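Local structure of phosphoenolpyruvate-protein phosphotransferase (Acinetobacter sp., 3CI6) at residues R13-E18 / V151-Q156; S116-P121 / Q140-A145. The protein probably transfers the phosphoryl group of phosphoenolpyruvate to a histidine of a partner protein in sugar transport, the present chain being its GAF domain. All coordinates share one frame; numbering follows the deposited sequence.

Contact 1: residues R13-E18 / V151-Q156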
loop_
_atom_site.group_PDB
_atom_site.type_symbol
_atom_site.label_atom_id
_atom_site.label_comp_id
_atom_site.label_asym_id
_atom_site.label_seq_id
_atom_site.Cartn_x
_atom_site.Cartn_y
_atom_site.Cartn_z
ATOM N N ARG B 13 -0.888 -6.731 -7.966
ATOM C CA ARG B 13 0.568 -6.671 -7.935
ATOM C C ARG B 13 1.121 -5.859 -9.103
ATOM O O ARG B 13 2.025 -5.061 -8.907
ATOM C CB ARG B 13 1.127 -8.084 -7.996
ATOM C CG ARG B 13 2.637 -8.092 -7.979
ATOM C CD ARG B 13 3.202 -9.439 -8.132
ATOM N NE ARG B 13 4.664 -9.385 -8.293
ATOM C CZ ARG B 13 5.451 -10.451 -8.155
ATOM N NH1 ARG B 13 4.930 -11.619 -7.824
ATOM N NH2 ARG B 13 6.765 -10.337 -8.342
ATOM N N ARG B 14 0.575 -6.056 -10.286
ATOM C CA ARG B 14 1.038 -5.323 -11.459
ATOM C C ARG B 14 0.875 -3.819 -11.265
ATOM O O ARG B 14 1.786 -3.040 -11.579
ATOM C CB ARG B 14 0.262 -5.772 -12.688
ATOM C CG ARG B 14 0.703 -5.118 -13.922
ATOM C CD ARG B 14 0.321 -5.904 -15.169
ATOM N NE ARG B 14 -1.063 -6.354 -15.201
ATOM C CZ ARG B 14 -2.128 -5.559 -15.309
ATOM N NH1 ARG B 14 -3.341 -6.115 -15.335
ATOM N NH2 ARG B 14 -2.017 -4.223 -15.368
ATOM N N ILE B 15 -0.282 -3.412 -10.760
ATOM C CA ILE B 15 -0.547 -1.995 -10.538
ATOM C C ILE B 15 0.330 -1.462 -9.419
ATOM O O ILE B 15 0.933 -0.391 -9.541
ATOM C CB ILE B 15 -2.032 -1.752 -10.212
ATOM C CG1 ILE B 15 -2.911 -2.241 -11.344
ATOM C CG2 ILE B 15 -2.268 -0.269 -9.969
ATOM C CD1 ILE B 15 -4.408 -2.389 -11.039
ATOM N N VAL B 16 0.448 -2.236 -8.337
ATOM C CA VAL B 16 1.284 -1.807 -7.218
ATOM C C VAL B 16 2.745 -1.560 -7.669
ATOM O O VAL B 16 3.393 -0.575 -7.293
ATOM C CB VAL B 16 1.198 -2.818 -6.067
ATOM C CG1 VAL B 16 2.341 -2.636 -5.106
ATOM C CG2 VAL B 16 -0.134 -2.725 -5.379
ATOM N N GLN B 17 3.248 -2.426 -8.538
ATOM C CA GLN B 17 4.624 -2.299 -9.024
ATOM C C GLN B 17 4.777 -1.090 -9.920
ATOM O O GLN B 17 5.752 -0.366 -9.792
ATOM C CB GLN B 17 5.106 -3.608 -9.655
ATOM C CG GLN B 17 5.229 -4.667 -8.548
ATOM C CD GLN B 17 6.183 -5.776 -8.808
ATOM O OE1 GLN B 17 5.810 -6.801 -9.405
ATOM N NE2 GLN B 17 7.424 -5.621 -8.302
ATOM N N GLU B 18 3.789 -0.823 -10.759
ATOM C CA GLU B 18 3.858 0.358 -11.610
ATOM C C GLU B 18 3.788 1.622 -10.764
ATOM O O GLU B 18 4.551 2.577 -11.015
ATOM C CB GLU B 18 2.759 0.323 -12.667
ATOM C CG GLU B 18 2.981 1.323 -13.791
ATOM C CD GLU B 18 1.851 1.371 -14.815
ATOM O OE1 GLU B 18 0.861 0.618 -14.722
ATOM O OE2 GLU B 18 1.980 2.216 -15.729
ATOM N N VAL B 151 -8.856 -0.759 -1.054
ATOM C CA VAL B 151 -8.196 -0.474 0.235
ATOM C C VAL B 151 -6.680 -0.669 0.132
ATOM O O VAL B 151 -5.888 0.142 0.626
ATOM C CB VAL B 151 -8.836 -1.270 1.382
ATOM C CG1 VAL B 151 -7.982 -1.250 2.659
ATOM C CG2 VAL B 151 -10.261 -0.772 1.641
ATOM N N THR B 152 -6.257 -1.753 -0.509
ATOM C CA THR B 152 -4.837 -2.063 -0.611
ATOM C C THR B 152 -4.099 -1.025 -1.456
ATOM O O THR B 152 -3.046 -0.517 -1.039
ATOM C CB THR B 152 -4.651 -3.489 -1.135
ATOM O OG1 THR B 152 -5.330 -4.416 -0.257
ATOM C CG2 THR B 152 -3.124 -3.803 -1.224
ATOM N N LEU B 153 -4.664 -0.636 -2.608
ATOM C CA LEU B 153 -4.061 0.426 -3.399
ATOM C C LEU B 153 -4.047 1.740 -2.646
ATOM O O LEU B 153 -3.076 2.492 -2.701
ATOM C CB LEU B 153 -4.806 0.582 -4.720
ATOM C CG LEU B 153 -4.532 -0.538 -5.696
ATOM C CD1 LEU B 153 -5.596 -0.528 -6.832
ATOM C CD2 LEU B 153 -3.114 -0.489 -6.258
ATOM N N CYS B 154 -5.130 2.052 -1.929
ATOM C CA CYS B 154 -5.117 3.314 -1.209
ATOM C C CYS B 154 -4.006 3.319 -0.132
ATOM O O CYS B 154 -3.369 4.354 0.138
ATOM C CB CYS B 154 -6.467 3.593 -0.571
ATOM S SG CYS B 154 -7.706 4.153 -1.738
ATOM N N ALA B 155 -3.774 2.160 0.496
ATOM C CA ALA B 155 -2.754 2.071 1.547
ATOM C C ALA B 155 -1.375 2.275 0.949
ATOM O O ALA B 155 -0.487 2.901 1.589
ATOM C CB ALA B 155 -2.830 0.723 2.177
ATOM N N GLN B 156 -1.176 1.818 -0.277
ATOM C CA GLN B 156 0.101 2.079 -0.954
ATOM C C GLN B 156 0.244 3.563 -1.226
ATOM O O GLN B 156 1.305 4.186 -0.936
ATOM C CB GLN B 156 0.207 1.342 -2.272
ATOM C CG GLN B 156 1.508 1.649 -2.986
ATOM C CD GLN B 156 1.639 0.975 -4.307
ATOM O OE1 GLN B 156 0.666 0.415 -4.836
ATOM N NE2 GLN B 156 2.817 1.018 -4.871
#
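Gln156 reaches from helix 144-167 to Val16 of helix 7-20, the first helix of this GAF-domain chain. The two helices run nearly parallel, with local axes 13° apart and 10.8 Å from each other at closest approach. That spacing is wide, and the gap is bridged by long side chains.

Gln156 shows how. Its CB points toward helix 7-20. CG lies anti to the backbone N and the chain stays extended through CD, so the amide is carried straight across. CD comes alongside Val16 CG1 at 3.8 Å. The amide then parts into two unlike contacts. NE2 donates to the backbone carbonyl of Val16, with NE2 to Val16 O 3.0 Å and an N-H...O angle of 168°. The acceptor lies close to the amide plane, while NE2 is slightly tilted from the carbonyl plane. This bond fixes the rotation of the amide. OE1 is thereby turned into the apolar surface of Val16, 3.3 Å from Val16 CG2, and is buried with no polar partner in the model.

Leu153 supplies the apolar half. One methyl, CD2, does the touching and meets a methyl from each of two neighbouring residues. Ile15 and Leu153 cross at about a right angle, and Ile15 CG2 is 3.8 Å from Leu153 CD2. Met32 and Val36 of helix 25-40 also pack on Leu153, so helix 7-20 lies as an outer layer over helices 25-40 and 144-167.

The second subunit packs here too: Val16 lies against its Ala155, and Arg13 NH1 bonds to its Ser148 OG. Within helix 7-20, Arg13 NE donates to Gln17 OE1 at 3.0 Å, arriving 50° above the Gln17 carbonyl plane.

Contact 2: residues S116-P121 / Q140-A145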
loop_
_atom_site.group_PDB
_atom_site.type_symbol
_atom_site.label_atom_id
_atom_site.label_comp_id
_atom_site.label_asym_id
_atom_site.label_seq_id
_atom_site.Cartn_x
_atom_site.Cartn_y
_atom_site.Cartn_z
ATOM N N SER B 116 -24.099 5.216 -8.798
ATOM C CA SER B 116 -23.340 4.386 -7.866
ATOM C C SER B 116 -22.124 5.179 -7.377
ATOM O O SER B 116 -21.533 5.944 -8.124
ATOM C CB SER B 116 -22.893 3.085 -8.531
ATOM O OG SER B 116 -21.712 3.301 -9.284
ATOM N N PHE B 117 -21.784 4.994 -6.103
ATOM C CA PHE B 117 -20.676 5.701 -5.478
ATOM C C PHE B 117 -19.953 4.717 -4.569
ATOM O O PHE B 117 -20.563 4.112 -3.706
ATOM C CB PHE B 117 -21.204 6.841 -4.609
ATOM C CG PHE B 117 -20.139 7.585 -3.845
ATOM C CD1 PHE B 117 -19.774 7.168 -2.582
ATOM C CD2 PHE B 117 -19.497 8.694 -4.374
ATOM C CE1 PHE B 117 -18.839 7.835 -1.865
ATOM C CE2 PHE B 117 -18.532 9.387 -3.649
ATOM C CZ PHE B 117 -18.181 8.938 -2.411
ATOM N N LEU B 118 -18.654 4.616 -4.756
ATOM C CA LEU B 118 -17.799 3.817 -3.898
ATOM C C LEU B 118 -16.618 4.675 -3.492
ATOM O O LEU B 118 -15.754 4.993 -4.308
ATOM C CB LEU B 118 -17.345 2.556 -4.633
ATOM C CG LEU B 118 -16.243 1.708 -4.023
ATOM C CD1 LEU B 118 -16.482 1.356 -2.573
ATOM C CD2 LEU B 118 -16.060 0.411 -4.865
ATOM N N GLY B 119 -16.632 5.129 -2.245
ATOM C CA GLY B 119 -15.579 6.044 -1.728
ATOM C C GLY B 119 -14.752 5.320 -0.685
ATOM O O GLY B 119 -15.326 4.628 0.186
ATOM N N VAL B 120 -13.428 5.467 -0.781
ATOM C CA VAL B 120 -12.501 4.728 0.039
ATOM C C VAL B 120 -11.517 5.740 0.643
ATOM O O VAL B 120 -10.938 6.551 -0.087
ATOM C CB VAL B 120 -11.739 3.674 -0.782
ATOM C CG1 VAL B 120 -10.840 2.894 0.136
ATOM C CG2 VAL B 120 -12.715 2.763 -1.496
ATOM N N PRO B 121 -11.372 5.733 1.963
ATOM C CA PRO B 121 -10.447 6.723 2.543
ATOM C C PRO B 121 -8.998 6.313 2.345
ATOM O O PRO B 121 -8.657 5.127 2.425
ATOM C CB PRO B 121 -10.789 6.670 4.000
ATOM C CG PRO B 121 -11.284 5.299 4.210
ATOM C CD PRO B 121 -11.991 4.888 2.984
ATOM N N GLN B 140 -24.773 0.063 -9.156
ATOM C CA GLN B 140 -23.876 -1.103 -9.280
ATOM C C GLN B 140 -23.579 -1.641 -7.884
ATOM O O GLN B 140 -23.221 -0.868 -6.997
ATOM C CB GLN B 140 -22.520 -0.728 -9.911
ATOM C CG GLN B 140 -22.556 -0.092 -11.260
ATOM C CD GLN B 140 -22.810 -1.090 -12.340
ATOM O OE1 GLN B 140 -21.872 -1.591 -12.956
ATOM N NE2 GLN B 140 -24.058 -1.451 -12.532
ATOM N N ASP B 141 -23.626 -2.949 -7.723
ATOM C CA ASP B 141 -23.313 -3.629 -6.477
ATOM C C ASP B 141 -21.892 -4.122 -6.610
ATOM O O ASP B 141 -21.607 -5.049 -7.389
ATOM C CB ASP B 141 -24.289 -4.797 -6.242
ATOM C CG ASP B 141 -24.040 -5.525 -4.933
ATOM O OD1 ASP B 141 -22.994 -5.319 -4.297
ATOM O OD2 ASP B 141 -24.918 -6.335 -4.534
ATOM N N PHE B 142 -21.001 -3.475 -5.874
ATOM C CA PHE B 142 -19.588 -3.860 -5.839
ATOM C C PHE B 142 -19.270 -4.696 -4.622
ATOM O O PHE B 142 -19.650 -4.336 -3.507
ATOM C CB PHE B 142 -18.683 -2.646 -5.916
ATOM C CG PHE B 142 -18.692 -2.019 -7.264
ATOM C CD1 PHE B 142 -18.272 -2.723 -8.370
ATOM C CD2 PHE B 142 -19.190 -0.780 -7.439
ATOM C CE1 PHE B 142 -18.341 -2.173 -9.615
ATOM C CE2 PHE B 142 -19.256 -0.199 -8.693
ATOM C CZ PHE B 142 -18.834 -0.900 -9.783
ATOM N N SER B 143 -18.554 -5.795 -4.841
ATOM C CA SER B 143 -18.310 -6.784 -3.830
ATOM C C SER B 143 -17.145 -6.438 -2.916
ATOM O O SER B 143 -16.407 -5.469 -3.118
ATOM C CB SER B 143 -17.977 -8.128 -4.497
ATOM O OG SER B 143 -16.619 -8.206 -4.866
ATOM N N GLU B 144 -16.926 -7.320 -1.950
ATOM C CA GLU B 144 -15.827 -7.221 -1.032
ATOM C C GLU B 144 -14.505 -7.304 -1.724
ATOM O O GLU B 144 -13.557 -6.722 -1.236
ATOM C CB GLU B 144 -15.911 -8.320 0.022
ATOM C CG GLU B 144 -17.185 -8.297 0.810
ATOM C CD GLU B 144 -17.306 -7.126 1.740
ATOM O OE1 GLU B 144 -16.290 -6.412 1.988
ATOM O OE2 GLU B 144 -18.450 -6.937 2.238
ATOM N N ALA B 145 -14.390 -8.029 -2.830
ATOM C CA ALA B 145 -13.131 -8.057 -3.565
ATOM C C ALA B 145 -12.727 -6.690 -4.049
ATOM O O ALA B 145 -11.541 -6.292 -3.965
ATOM C CB ALA B 145 -13.200 -9.049 -4.764
#
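Ser116, at the start of strand 116-124, faces Gln140, which lies just beyond the neighbouring strand 127-136. Ser116 CB rests 3.6 Å from Gln140 N. Ser116 OG sits between the backbone N and the carbonyl carbon (chi1 82°). There it meets the aliphatic part of Gln140, with Ser116 OG 4.0 Å from Gln140 CG. The Gln140 chain bends at chi2 (-77°), and its amide end leads away from the strand. The same Ser116 OG lies at the edge of the Phe142 ring, near the ring plane, and is 4.3 Å from Phe142 CE2. That is a loose contact. The hydroxyl finds its polar partner in Asn136 ND2 of strand 127-136.

Phe117 points to the other side of the sheet, where it packs on Leu81 and Val85 of helix 80-88.

Leu118 turns back toward the 140-145 segment. Its CD2 touches the root of the aromatic side chain, with Leu118 CD2 4.2 Å from Phe142 CB. The methyl approaches the ring obliquely. Leu150 of helix 144-167 also packs on Leu118, and Phe142 has Val42 and Asn136 as further neighbours.

The contact is light, a mix of serine against loop backbone and side chain and one apolar pair, burying 164 Å² in all. Past Phe142 the chain enters helix 144-167. Ser143 is the N-cap, and its OG accepts a weak bond from Ala145 N.

The path is thus a beta hairpin, strands 116-124 and 127-136, followed by a connection that folds back over the sheet into the C-terminal helix. Such a close is characteristic of the GAF domain, whose antiparallel sheet carries helices on its faces.

Helix 144-167 joins the two contacts. Contact 2 lies at its N-terminal approach and contact 1 on its following turns, with the contact centres about 17 Å apart. In sequence, contact 2 is nested within the loop that contact 1 closes. They also touch directly. Val120 CG1 packs 3.9 Å from Cys154 SG and 4.0 Å from Val151 CG2. The helix therefore shows one side to the sheet and another to helix 7-20. The bound 1-ethoxy-2-(2-ethoxyethoxy)ethane uses the same helix near its far end, at Ala164 and His165, together with Leu25, Leu49, Asp51 and Leu58. Neither contact supplies a residue to that pocket.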